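Local coordinates for HTH marR-type domain-containing protein (Streptococcus agalactiae serotype III, PDB 7DVV), which binds DNA and heme and probably acts as a heme-responsive transcription regulator of the MarR family, at residues D47-I52 and V90-L95; V28-G33 and N76-I81. One frame throughout, in Å; residues are numbered along the deposited sequence.

Contact 1. Residues D47-I52 and V90-L95; sequences DKDMSI and VKYLYL. With nucleotides of chain C.
Leu-93, Asp-49 and Ile-52 bury the most surface where the short strand 50-51 meets strand 91-95. The backbone N of Leu-93 donates to Met-50 O at 2.9 Å. The two branches of Leu-93 then part. Its CD1 packs on Met-50 SD at 3.7 Å, and its CD2 lies against Ile-52 CG1 at 4.1 Å, with the two side chains roughly perpendicular. Met-50 also packs on Leu-38, His-41 and Leu-42 of helix 34-44, and Val-70 of helix 63-76 touches both Leu-93 and Ile-52. Asp-49 belongs to the outer side. Its CB comes within 3.5 Å of Tyr-92 CE1, and its carboxylate carbon sits over the rim of one face of that ring. Val-90 CG1 lies over the rim of the opposite face, and Met-50 O is in plane at the edge.

Strand and helix start converge on the DNA backbone. OP1 of DG8 of chain C accepts Lys-91 N at 2.9 Å, almost linearly, and Ile-52 N at 3.2 Å, more bent. The extended Lys-91 side chain carries NZ to OP1 of DT9 of chain C at 2.9 Å. A phosphate held by two main-chain N-H groups, one at a helix N terminus, is consistent with this contact gripping the DNA backbone, not reading a base.

Contact 2. Residues V28-G33 and N76-I81; sequences VEHLAG and NGFIAI
In His-30 and Phe-78 alike, CG stands anti to the carbonyl carbon (chi1 -50° and -52°). This brings the His-30 ring near the Asn-76 amide, the side chains crossing obliquely, and the Phe-78 ring in between the two segments. Leu-31 places CD2 over one face of Phe-78, 3.9 Å from the ring centroid. This is a CH-pi contact, shifted toward the CE2 side, where CD2 to Phe-78 CE2 is 3.5 Å. Asn-76 CB lies over the opposite face, so the phenyl ring is sandwiched between aliphatic groups. Glu-29 O meets its edge at CZ, 3.8 Å away, and His-30 CB is also near the ring plane.

The His-30 ring and the Asn-76 amide have nearly parallel planes, 6° apart. The closest approach is His-30 CD2 to Asn-76 ND2, 3.5 Å. No hydrogen bond joins the two segments. The amide uses ND2 for Gln-35 OE1, which helps to fix its rotation. Glu-29 CG lies over the centre of one face of the imidazole.

The backbone shapes both partners. Val-28 to Leu-31 is a type II turn, closed by Leu-31 N to Val-28 O at 3.0 Å. Gly-77, with positive phi, ends helix 63-76 in a Schellman motif and turns the chain toward strand 79-83. The contact thus joins the turn after helix 4-25 to the exit of helix 63-76. Gln-35 of helix 34-44 touches His-30 and Phe-78, and Val-39 touches Leu-31, while Phe-106 of helix 97-117 packs on Leu-31.

Overall arrangement
From the N terminus, helix 4-25 leads into the turn at 28-33, the first half of contact 2. Helix 34-44 follows, then 47-52, the first half of contact 1. Helices 52-59 and 63-76 come next, and 76-81 closes contact 2. The chain goes out along strand 79-83 and returns on 91-95, closing contact 1. The two loops therefore cross rather than nest. The contact centres are about 15 Å apart. They meet in the antiparallel sheet, where Tyr-94 O lies 2.8 Å from Ala-80 N, a probable hydrogen bond. This winged helix-turn-helix arrangement links the strands of the wing, one of which reaches the DNA, to the turn between helices 4-25 and 34-44.

Contact 1. Residues D47-I52 and V90-L95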
ATOM      1  N   ASP B  47     -25.495   4.190 -17.187  1.00102.82           N
ATOM      2  CA  ASP B  47     -26.029   5.224 -18.063  1.00109.72           C
ATOM      3  C   ASP B  47     -24.950   6.233 -18.438  1.00106.86           C
ATOM      4  O   ASP B  47     -25.008   6.804 -19.523  1.00109.55           O
ATOM      5  CB  ASP B  47     -27.270   5.898 -17.470  1.00121.48           C
ATOM      6  CG  ASP B  47     -28.546   5.086 -17.651  1.00131.72           C
ATOM      7  OD1 ASP B  47     -28.573   4.221 -18.572  1.00129.29           O
ATOM      8  OD2 ASP B  47     -29.507   5.322 -16.876  1.00139.25           O
ATOM      9  N   LYS B  48     -23.973   6.434 -17.543  1.00101.16           N
ATOM     10  CA  LYS B  48     -22.840   7.312 -17.802  1.00 96.76           C
ATOM     11  C   LYS B  48     -21.782   6.632 -18.682  1.00 90.02           C
ATOM     12  O   LYS B  48     -21.443   5.457 -18.511  1.00 82.24           O
ATOM     13  CB  LYS B  48     -22.225   7.763 -16.476  1.00 99.34           C
ATOM     14  CG  LYS B  48     -22.888   8.964 -15.814  1.00112.62           C
ATOM     15  CD  LYS B  48     -22.743   9.032 -14.296  1.00115.29           C
ATOM     16  CE  LYS B  48     -23.948   9.683 -13.644  1.00119.22           C
ATOM     17  NZ  LYS B  48     -24.383   8.965 -12.423  1.00123.47           N
ATOM     18  N   ASP B  49     -21.233   7.400 -19.627  1.00 86.00           N
ATOM     19  CA  ASP B  49     -20.017   6.971 -20.291  1.00 85.47           C
ATOM     20  C   ASP B  49     -18.849   7.246 -19.356  1.00 82.69           C
ATOM     21  O   ASP B  49     -18.685   8.352 -18.868  1.00 85.05           O
ATOM     22  CB  ASP B  49     -19.814   7.663 -21.643  1.00 92.40           C
ATOM     23  CG  ASP B  49     -20.866   7.320 -22.693  1.00 98.25           C
ATOM     24  OD1 ASP B  49     -21.006   6.082 -23.075  1.00 95.11           O
ATOM     25  OD2 ASP B  49     -21.535   8.284 -23.135  1.00 92.95           O
ATOM     26  N   MET B  50     -18.084   6.202 -19.054  1.00 78.27           N
ATOM     27  CA  MET B  50     -16.834   6.361 -18.348  1.00 68.13           C
ATOM     28  C   MET B  50     -15.722   6.201 -19.387  1.00 63.47           C
ATOM     29  O   MET B  50     -15.652   5.214 -20.098  1.00 66.13           O
ATOM     30  CB  MET B  50     -16.721   5.304 -17.249  1.00 67.31           C
ATOM     31  CG  MET B  50     -15.340   5.226 -16.649  1.00 72.69           C
ATOM     32  SD  MET B  50     -15.052   3.660 -15.806  1.00 84.74           S
ATOM     33  CE  MET B  50     -16.381   3.718 -14.598  1.00 82.32           C
ATOM     34  N   SER B  51     -14.865   7.207 -19.519  1.00 61.07           N
ATOM     35  CA  SER B  51     -13.619   7.079 -20.268  1.00 57.96           C
ATOM     36  C   SER B  51     -12.442   6.720 -19.335  1.00 54.33           C
ATOM     37  O   SER B  51     -12.558   6.744 -18.095  1.00 53.50           O
ATOM     38  CB  SER B  51     -13.354   8.390 -20.951  1.00 57.33           C
ATOM     39  OG  SER B  51     -12.761   9.261 -19.997  1.00 60.49           O
ATOM     40  N   ILE B  52     -11.263   6.449 -19.914  1.00 49.47           N
ATOM     41  CA  ILE B  52     -10.127   6.088 -19.070  1.00 49.02           C
ATOM     42  C   ILE B  52      -9.820   7.160 -18.006  1.00 51.96           C
ATOM     43  O   ILE B  52      -9.574   6.817 -16.855  1.00 46.91           O
ATOM     44  CB  ILE B  52      -8.905   5.781 -19.928  1.00 45.35           C
ATOM     45  CG1 ILE B  52      -9.224   4.600 -20.853  1.00 43.38           C
ATOM     46  CG2 ILE B  52      -7.775   5.445 -18.986  1.00 45.20           C
ATOM     47  CD1 ILE B  52      -8.233   4.368 -22.000  1.00 42.18           C
ATOM     48  N   VAL B  90     -10.779  10.163 -27.054  1.00 64.97           N
ATOM     49  CA  VAL B  90     -11.383   9.496 -25.899  1.00 60.68           C
ATOM     50  C   VAL B  90     -11.663   8.024 -26.194  1.00 57.38           C
ATOM     51  O   VAL B  90     -12.034   7.711 -27.300  1.00 61.86           O
ATOM     52  CB  VAL B  90     -12.715  10.151 -25.486  1.00 58.95           C
ATOM     53  CG1 VAL B  90     -13.518   9.181 -24.597  1.00 57.76           C
ATOM     54  CG2 VAL B  90     -12.552  11.578 -24.868  1.00 54.22           C
ATOM     55  N   LYS B  91     -11.566   7.151 -25.185  1.00 54.01           N
ATOM     56  CA  LYS B  91     -11.901   5.742 -25.332  1.00 53.13           C
ATOM     57  C   LYS B  91     -12.879   5.371 -24.240  1.00 54.12           C
ATOM     58  O   LYS B  91     -12.627   5.686 -23.085  1.00 61.35           O
ATOM     59  CB  LYS B  91     -10.676   4.858 -25.113  1.00 49.71           C
ATOM     60  CG  LYS B  91      -9.624   5.116 -26.159  1.00 49.85           C
ATOM     61  CD  LYS B  91      -8.625   4.002 -26.208  1.00 48.99           C
ATOM     62  CE  LYS B  91      -7.509   4.499 -27.090  1.00 46.88           C
ATOM     63  NZ  LYS B  91      -6.427   3.513 -27.212  1.00 45.70           N
ATOM     64  N   TYR B  92     -13.983   4.709 -24.601  1.00 54.78           N
ATOM     65  CA  TYR B  92     -14.998   4.432 -23.603  1.00 54.33           C
ATOM     66  C   TYR B  92     -14.815   3.029 -23.028  1.00 54.04           C
ATOM     67  O   TYR B  92     -14.262   2.126 -23.689  1.00 53.42           O
ATOM     68  CB  TYR B  92     -16.380   4.671 -24.192  1.00 58.52           C
ATOM     69  CG  TYR B  92     -16.717   6.115 -24.416  1.00 62.44           C
ATOM     70  CD1 TYR B  92     -16.725   7.041 -23.375  1.00 64.38           C
ATOM     71  CD2 TYR B  92     -17.066   6.539 -25.689  1.00 62.67           C
ATOM     72  CE1 TYR B  92     -17.074   8.362 -23.624  1.00 69.70           C
ATOM     73  CE2 TYR B  92     -17.401   7.853 -25.949  1.00 66.70           C
ATOM     74  CZ  TYR B  92     -17.389   8.773 -24.916  1.00 72.13           C
ATOM     75  OH  TYR B  92     -17.669  10.081 -25.208  1.00 77.99           O
ATOM     76  N   LEU B  93     -15.231   2.867 -21.764  1.00 53.29           N
ATOM     77  CA  LEU B  93     -15.147   1.578 -21.100  1.00 54.54           C
ATOM     78  C   LEU B  93     -16.564   1.018 -20.964  1.00 57.11           C
ATOM     79  O   LEU B  93     -17.500   1.774 -20.706  1.00 64.42           O
ATOM     80  CB  LEU B  93     -14.500   1.715 -19.716  1.00 54.56           C
ATOM     81  CG  LEU B  93     -13.091   2.307 -19.610  1.00 54.73           C
ATOM     82  CD1 LEU B  93     -12.647   2.216 -18.176  1.00 49.74           C
ATOM     83  CD2 LEU B  93     -12.078   1.669 -20.574  1.00 50.57           C
ATOM     84  N   TYR B  94     -16.692  -0.305 -21.132  1.00 51.18           N
ATOM     85  CA  TYR B  94     -17.963  -0.991 -21.094  1.00 52.07           C
ATOM     86  C   TYR B  94     -17.718  -2.328 -20.400  1.00 51.94           C
ATOM     87  O   TYR B  94     -16.800  -3.066 -20.793  1.00 52.82           O
ATOM     88  CB  TYR B  94     -18.490  -1.130 -22.531  1.00 53.77           C
ATOM     89  CG  TYR B  94     -18.817   0.163 -23.264  1.00 58.22           C
ATOM     90  CD1 TYR B  94     -19.942   0.929 -22.919  1.00 56.60           C
ATOM     91  CD2 TYR B  94     -18.000   0.633 -24.295  1.00 56.60           C
ATOM     92  CE1 TYR B  94     -20.268   2.104 -23.581  1.00 62.60           C
ATOM     93  CE2 TYR B  94     -18.308   1.820 -24.956  1.00 65.62           C
ATOM     94  CZ  TYR B  94     -19.442   2.563 -24.609  1.00 70.31           C
ATOM     95  OH  TYR B  94     -19.749   3.737 -25.281  1.00 69.06           O
ATOM     96  N   LEU B  95     -18.503  -2.594 -19.345  1.00 51.71           N
ATOM     97  CA  LEU B  95     -18.546  -3.877 -18.665  1.00 55.24           C
ATOM     98  C   LEU B  95     -18.922  -4.934 -19.678  1.00 55.95           C
ATOM     99  O   LEU B  95     -19.851  -4.720 -20.440  1.00 61.05           O
ATOM    100  CB  LEU B  95     -19.629  -3.872 -17.587  1.00 57.51           C
ATOM    101  CG  LEU B  95     -19.094  -3.734 -16.171  1.00 61.26           C
ATOM    102  CD1 LEU B  95     -20.174  -4.208 -15.212  1.00 68.30           C
ATOM    103  CD2 LEU B  95     -17.816  -4.549 -16.002  1.00 58.31           C
TER
ATOM    104  P    DG C   8      -9.297   8.813 -22.281  1.00 60.36           P
ATOM    105  OP1  DG C   8     -10.593   8.140 -22.596  1.00 72.63           O
ATOM    106  OP2  DG C   8      -9.033   9.099 -20.856  1.00 58.13           O
ATOM    107  O5'  DG C   8      -8.184   7.926 -22.997  1.00 50.83           O
ATOM    108  C5'  DG C   8      -7.167   8.576 -23.674  1.00 53.55           C
ATOM    109  C4'  DG C   8      -6.248   7.630 -24.401  1.00 55.86           C
ATOM    110  O4'  DG C   8      -5.115   8.478 -24.741  1.00 69.97           O
ATOM    111  C3'  DG C   8      -5.672   6.468 -23.580  1.00 58.09           C
ATOM    112  O3'  DG C   8      -5.242   5.450 -24.483  1.00 53.38           O
ATOM    113  C2'  DG C   8      -4.407   7.054 -22.975  1.00 59.19           C
ATOM    114  C1'  DG C   8      -3.966   8.116 -23.992  1.00 65.66           C
ATOM    115  N9   DG C   8      -3.436   9.309 -23.337  1.00 64.79           N
ATOM    116  C8   DG C   8      -3.948   9.936 -22.225  1.00 64.30           C
ATOM    117  N7   DG C   8      -3.171  10.880 -21.770  1.00 59.81           N
ATOM    118  C5   DG C   8      -2.058  10.838 -22.599  1.00 59.18           C
ATOM    119  C6   DG C   8      -0.888  11.623 -22.598  1.00 61.44           C
ATOM    120  O6   DG C   8      -0.587  12.551 -21.843  1.00 70.54           O
ATOM    121  N1   DG C   8      -0.019  11.248 -23.612  1.00 59.58           N
ATOM    122  C2   DG C   8      -0.238  10.232 -24.498  1.00 59.52           C
ATOM    123  N2   DG C   8       0.731  10.012 -25.395  1.00 58.03           N
ATOM    124  N3   DG C   8      -1.338   9.506 -24.528  1.00 60.14           N
ATOM    125  C4   DG C   8      -2.191   9.850 -23.546  1.00 59.71           C
ATOM    126  P    DT C   9      -4.510   4.172 -23.976  1.00 51.92           P
ATOM    127  OP1  DT C   9      -4.709   3.089 -24.946  1.00 53.93           O
ATOM    128  OP2  DT C   9      -4.694   4.016 -22.507  1.00 51.32           O
ATOM    129  O5'  DT C   9      -2.997   4.433 -24.381  1.00 56.58           O
ATOM    130  C5'  DT C   9      -2.644   4.541 -25.771  1.00 50.01           C
ATOM    131  C4'  DT C   9      -1.142   4.592 -25.887  1.00 48.53           C
ATOM    132  O4'  DT C   9      -0.718   5.797 -25.215  1.00 50.63           O
ATOM    133  C3'  DT C   9      -0.381   3.429 -25.227  1.00 48.31           C
ATOM    134  O3'  DT C   9       0.601   3.081 -26.185  1.00 50.92           O
ATOM    135  C2'  DT C   9       0.363   4.059 -24.058  1.00 50.77           C
ATOM    136  C1'  DT C   9       0.457   5.530 -24.453  1.00 53.44           C
ATOM    137  N1   DT C   9       0.504   6.512 -23.353  1.00 51.89           N
ATOM    138  C2   DT C   9       1.605   7.343 -23.236  1.00 52.79           C
ATOM    139  O2   DT C   9       2.586   7.259 -23.965  1.00 52.27           O
ATOM    140  N3   DT C   9       1.541   8.230 -22.186  1.00 48.43           N
ATOM    141  C4   DT C   9       0.496   8.393 -21.294  1.00 52.35           C
ATOM    142  O4   DT C   9       0.566   9.244 -20.403  1.00 50.97           O
ATOM    143  C5   DT C   9      -0.626   7.499 -21.491  1.00 50.81           C
ATOM    144  C7   DT C   9      -1.784   7.577 -20.546  1.00 51.28           C
ATOM    145  C6   DT C   9      -0.559   6.608 -22.485  1.00 47.48           C
ATOM    146  P    DA C   7      -9.764  15.052 -20.697  1.00 78.83           P
ATOM    147  OP1  DA C   7     -11.211  14.771 -20.653  1.00 77.11           O
ATOM    148  OP2  DA C   7      -8.964  15.032 -19.433  1.00 78.65           O
ATOM    149  O5'  DA C   7      -9.085  14.039 -21.725  1.00 66.27           O
ATOM    150  C5'  DA C   7      -9.695  13.786 -22.979  1.00 59.96           C
ATOM    151  C4'  DA C   7      -9.061  12.553 -23.560  1.00 55.76           C
ATOM    152  O4'  DA C   7      -7.746  12.874 -24.059  1.00 55.03           O
ATOM    153  C3'  DA C   7      -8.877  11.433 -22.541  1.00 56.77           C
ATOM    154  O3'  DA C   7      -9.232  10.182 -23.137  1.00 55.70           O
ATOM    155  C2'  DA C   7      -7.384  11.474 -22.239  1.00 59.81           C
ATOM    156  C1'  DA C   7      -6.768  11.982 -23.521  1.00 56.70           C
ATOM    157  N9   DA C   7      -5.516  12.736 -23.364  1.00 54.45           N
ATOM    158  C8   DA C   7      -5.176  13.656 -22.403  1.00 57.71           C
ATOM    159  N7   DA C   7      -4.023  14.250 -22.625  1.00 58.64           N
ATOM    160  C5   DA C   7      -3.556  13.640 -23.781  1.00 52.93           C
ATOM    161  C6   DA C   7      -2.365  13.799 -24.522  1.00 57.61           C
ATOM    162  N6   DA C   7      -1.393  14.664 -24.188  1.00 55.52           N
ATOM    163  N1   DA C   7      -2.220  13.058 -25.647  1.00 49.32           N
ATOM    164  C2   DA C   7      -3.199  12.213 -25.978  1.00 50.40           C
ATOM    165  N3   DA C   7      -4.370  11.990 -25.372  1.00 50.96           N
ATOM    166  C4   DA C   7      -4.483  12.740 -24.268  1.00 50.45           C
TER

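Contact 2. Residues V28-G33 and N76-I81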
ATOM      1  N   VAL B  28     -13.746 -14.369  -7.233  1.00 79.22           N
ATOM      2  CA  VAL B  28     -13.615 -12.988  -7.675  1.00 68.67           C
ATOM      3  C   VAL B  28     -12.125 -12.641  -7.789  1.00 69.47           C
ATOM      4  O   VAL B  28     -11.690 -11.535  -7.465  1.00 66.60           O
ATOM      5  CB  VAL B  28     -14.405 -12.007  -6.777  1.00 66.04           C
ATOM      6  CG1 VAL B  28     -15.897 -12.164  -6.986  1.00 64.72           C
ATOM      7  CG2 VAL B  28     -14.051 -12.082  -5.281  1.00 61.40           C
ATOM      8  N   GLU B  29     -11.333 -13.596  -8.282  1.00 68.49           N
ATOM      9  CA  GLU B  29      -9.926 -13.372  -8.566  1.00 66.22           C
ATOM     10  C   GLU B  29      -9.721 -12.104  -9.408  1.00 66.83           C
ATOM     11  O   GLU B  29     -10.446 -11.825 -10.370  1.00 64.59           O
ATOM     12  CB  GLU B  29      -9.342 -14.568  -9.305  1.00 71.94           C
ATOM     13  CG  GLU B  29      -7.833 -14.552  -9.405  1.00 80.59           C
ATOM     14  CD  GLU B  29      -7.201 -15.698 -10.175  1.00 86.50           C
ATOM     15  OE1 GLU B  29      -7.956 -16.584 -10.634  1.00 90.50           O
ATOM     16  OE2 GLU B  29      -5.951 -15.690 -10.332  1.00 93.14           O
ATOM     17  N   HIS B  30      -8.692 -11.335  -9.009  1.00 57.47           N
ATOM     18  CA  HIS B  30      -8.305 -10.111  -9.653  1.00 48.01           C
ATOM     19  C   HIS B  30      -9.210  -8.955  -9.291  1.00 46.37           C
ATOM     20  O   HIS B  30      -8.951  -7.865  -9.764  1.00 47.07           O
ATOM     21  CB  HIS B  30      -8.282 -10.199 -11.165  1.00 49.97           C
ATOM     22  CG  HIS B  30      -7.545 -11.350 -11.754  1.00 56.61           C
ATOM     23  ND1 HIS B  30      -6.297 -11.717 -11.342  1.00 60.62           N
ATOM     24  CD2 HIS B  30      -7.843 -12.151 -12.800  1.00 59.77           C
ATOM     25  CE1 HIS B  30      -5.852 -12.702 -12.105  1.00 64.99           C
ATOM     26  NE2 HIS B  30      -6.777 -12.976 -13.014  1.00 64.32           N
ATOM     27  N   LEU B  31     -10.238  -9.125  -8.472  1.00 48.80           N
ATOM     28  CA  LEU B  31     -11.061  -7.941  -8.273  1.00 52.32           C
ATOM     29  C   LEU B  31     -10.858  -7.372  -6.890  1.00 55.13           C
ATOM     30  O   LEU B  31     -11.487  -6.374  -6.579  1.00 56.12           O
ATOM     31  CB  LEU B  31     -12.549  -8.238  -8.487  1.00 56.33           C
ATOM     32  CG  LEU B  31     -12.953  -8.792  -9.854  1.00 55.91           C
ATOM     33  CD1 LEU B  31     -14.257  -9.569  -9.718  1.00 61.36           C
ATOM     34  CD2 LEU B  31     -13.098  -7.686 -10.885  1.00 54.66           C
ATOM     35  N   ALA B  32     -10.012  -8.009  -6.060  1.00 61.89           N
ATOM     36  CA  ALA B  32      -9.696  -7.456  -4.743  1.00 61.79           C
ATOM     37  C   ALA B  32      -8.672  -6.360  -4.971  1.00 61.24           C
ATOM     38  O   ALA B  32      -7.500  -6.670  -5.106  1.00 86.17           O
ATOM     39  CB  ALA B  32      -9.149  -8.534  -3.847  1.00 56.90           C
ATOM     40  N   GLY B  33      -9.106  -5.115  -5.130  1.00 56.49           N
ATOM     41  CA  GLY B  33      -8.233  -4.096  -5.695  1.00 50.71           C
ATOM     42  C   GLY B  33      -8.929  -3.142  -6.669  1.00 54.79           C
ATOM     43  O   GLY B  33     -10.156  -3.083  -6.791  1.00 59.30           O
ATOM     44  N   ASN B  76      -8.460  -9.550 -18.854  1.00 48.26           N
ATOM     45  CA  ASN B  76      -9.056 -10.441 -17.883  1.00 50.93           C
ATOM     46  C   ASN B  76     -10.530 -10.675 -18.247  1.00 57.64           C
ATOM     47  O   ASN B  76     -11.233 -11.446 -17.574  1.00 65.37           O
ATOM     48  CB  ASN B  76      -9.014  -9.840 -16.472  1.00 51.80           C
ATOM     49  CG  ASN B  76      -7.678  -9.949 -15.761  1.00 52.91           C
ATOM     50  OD1 ASN B  76      -6.781 -10.671 -16.193  1.00 51.35           O
ATOM     51  ND2 ASN B  76      -7.522  -9.171 -14.696  1.00 49.82           N
ATOM     52  N   GLY B  77     -11.021  -9.916 -19.231  1.00 53.77           N
ATOM     53  CA  GLY B  77     -12.337 -10.160 -19.786  1.00 54.62           C
ATOM     54  C   GLY B  77     -13.435  -9.335 -19.125  1.00 55.05           C
ATOM     55  O   GLY B  77     -14.600  -9.522 -19.445  1.00 63.83           O
ATOM     56  N   PHE B  78     -13.070  -8.427 -18.219  1.00 50.55           N
ATOM     57  CA  PHE B  78     -14.068  -7.657 -17.489  1.00 48.14           C
ATOM     58  C   PHE B  78     -14.623  -6.475 -18.300  1.00 47.17           C
ATOM     59  O   PHE B  78     -15.693  -5.896 -17.963  1.00 50.13           O
ATOM     60  CB  PHE B  78     -13.516  -7.165 -16.151  1.00 45.38           C
ATOM     61  CG  PHE B  78     -12.887  -8.212 -15.266  1.00 49.51           C
ATOM     62  CD1 PHE B  78     -13.395  -9.496 -15.186  1.00 47.71           C
ATOM     63  CD2 PHE B  78     -11.789  -7.888 -14.456  1.00 51.95           C
ATOM     64  CE1 PHE B  78     -12.820 -10.431 -14.342  1.00 50.59           C
ATOM     65  CE2 PHE B  78     -11.208  -8.819 -13.602  1.00 49.59           C
ATOM     66  CZ  PHE B  78     -11.751 -10.082 -13.528  1.00 54.00           C
ATOM     67  N   ILE B  79     -13.920  -6.082 -19.361  1.00 41.75           N
ATOM     68  CA  ILE B  79     -14.328  -4.843 -20.007  1.00 42.02           C
ATOM     69  C   ILE B  79     -13.924  -4.898 -21.469  1.00 46.06           C
ATOM     70  O   ILE B  79     -13.083  -5.719 -21.867  1.00 50.38           O
ATOM     71  CB  ILE B  79     -13.795  -3.551 -19.352  1.00 39.92           C
ATOM     72  CG1 ILE B  79     -12.275  -3.404 -19.453  1.00 37.19           C
ATOM     73  CG2 ILE B  79     -14.286  -3.312 -17.924  1.00 40.03           C
ATOM     74  CD1 ILE B  79     -11.893  -1.970 -19.211  1.00 36.16           C
ATOM     75  N   ALA B  80     -14.591  -4.037 -22.244  1.00 48.14           N
ATOM     76  CA  ALA B  80     -14.284  -3.789 -23.639  1.00 51.89           C
ATOM     77  C   ALA B  80     -14.021  -2.288 -23.737  1.00 53.56           C
ATOM     78  O   ALA B  80     -14.725  -1.495 -23.054  1.00 55.02           O
ATOM     79  CB  ALA B  80     -15.483  -4.203 -24.482  1.00 49.57           C
ATOM     80  N   ILE B  81     -13.003  -1.925 -24.541  1.00 51.89           N
ATOM     81  CA  ILE B  81     -12.563  -0.532 -24.663  1.00 53.15           C
ATOM     82  C   ILE B  81     -12.920  -0.178 -26.081  1.00 54.48           C
ATOM     83  O   ILE B  81     -12.544  -0.946 -26.967  1.00 57.93           O
ATOM     84  CB  ILE B  81     -11.030  -0.377 -24.442  1.00 49.67           C
ATOM     85  CG1 ILE B  81     -10.575  -0.764 -23.029  1.00 50.52           C
ATOM     86  CG2 ILE B  81     -10.514   0.996 -24.808  1.00 49.55           C
ATOM     87  CD1 ILE B  81      -9.239  -1.520 -23.000  1.00 49.53           C
TER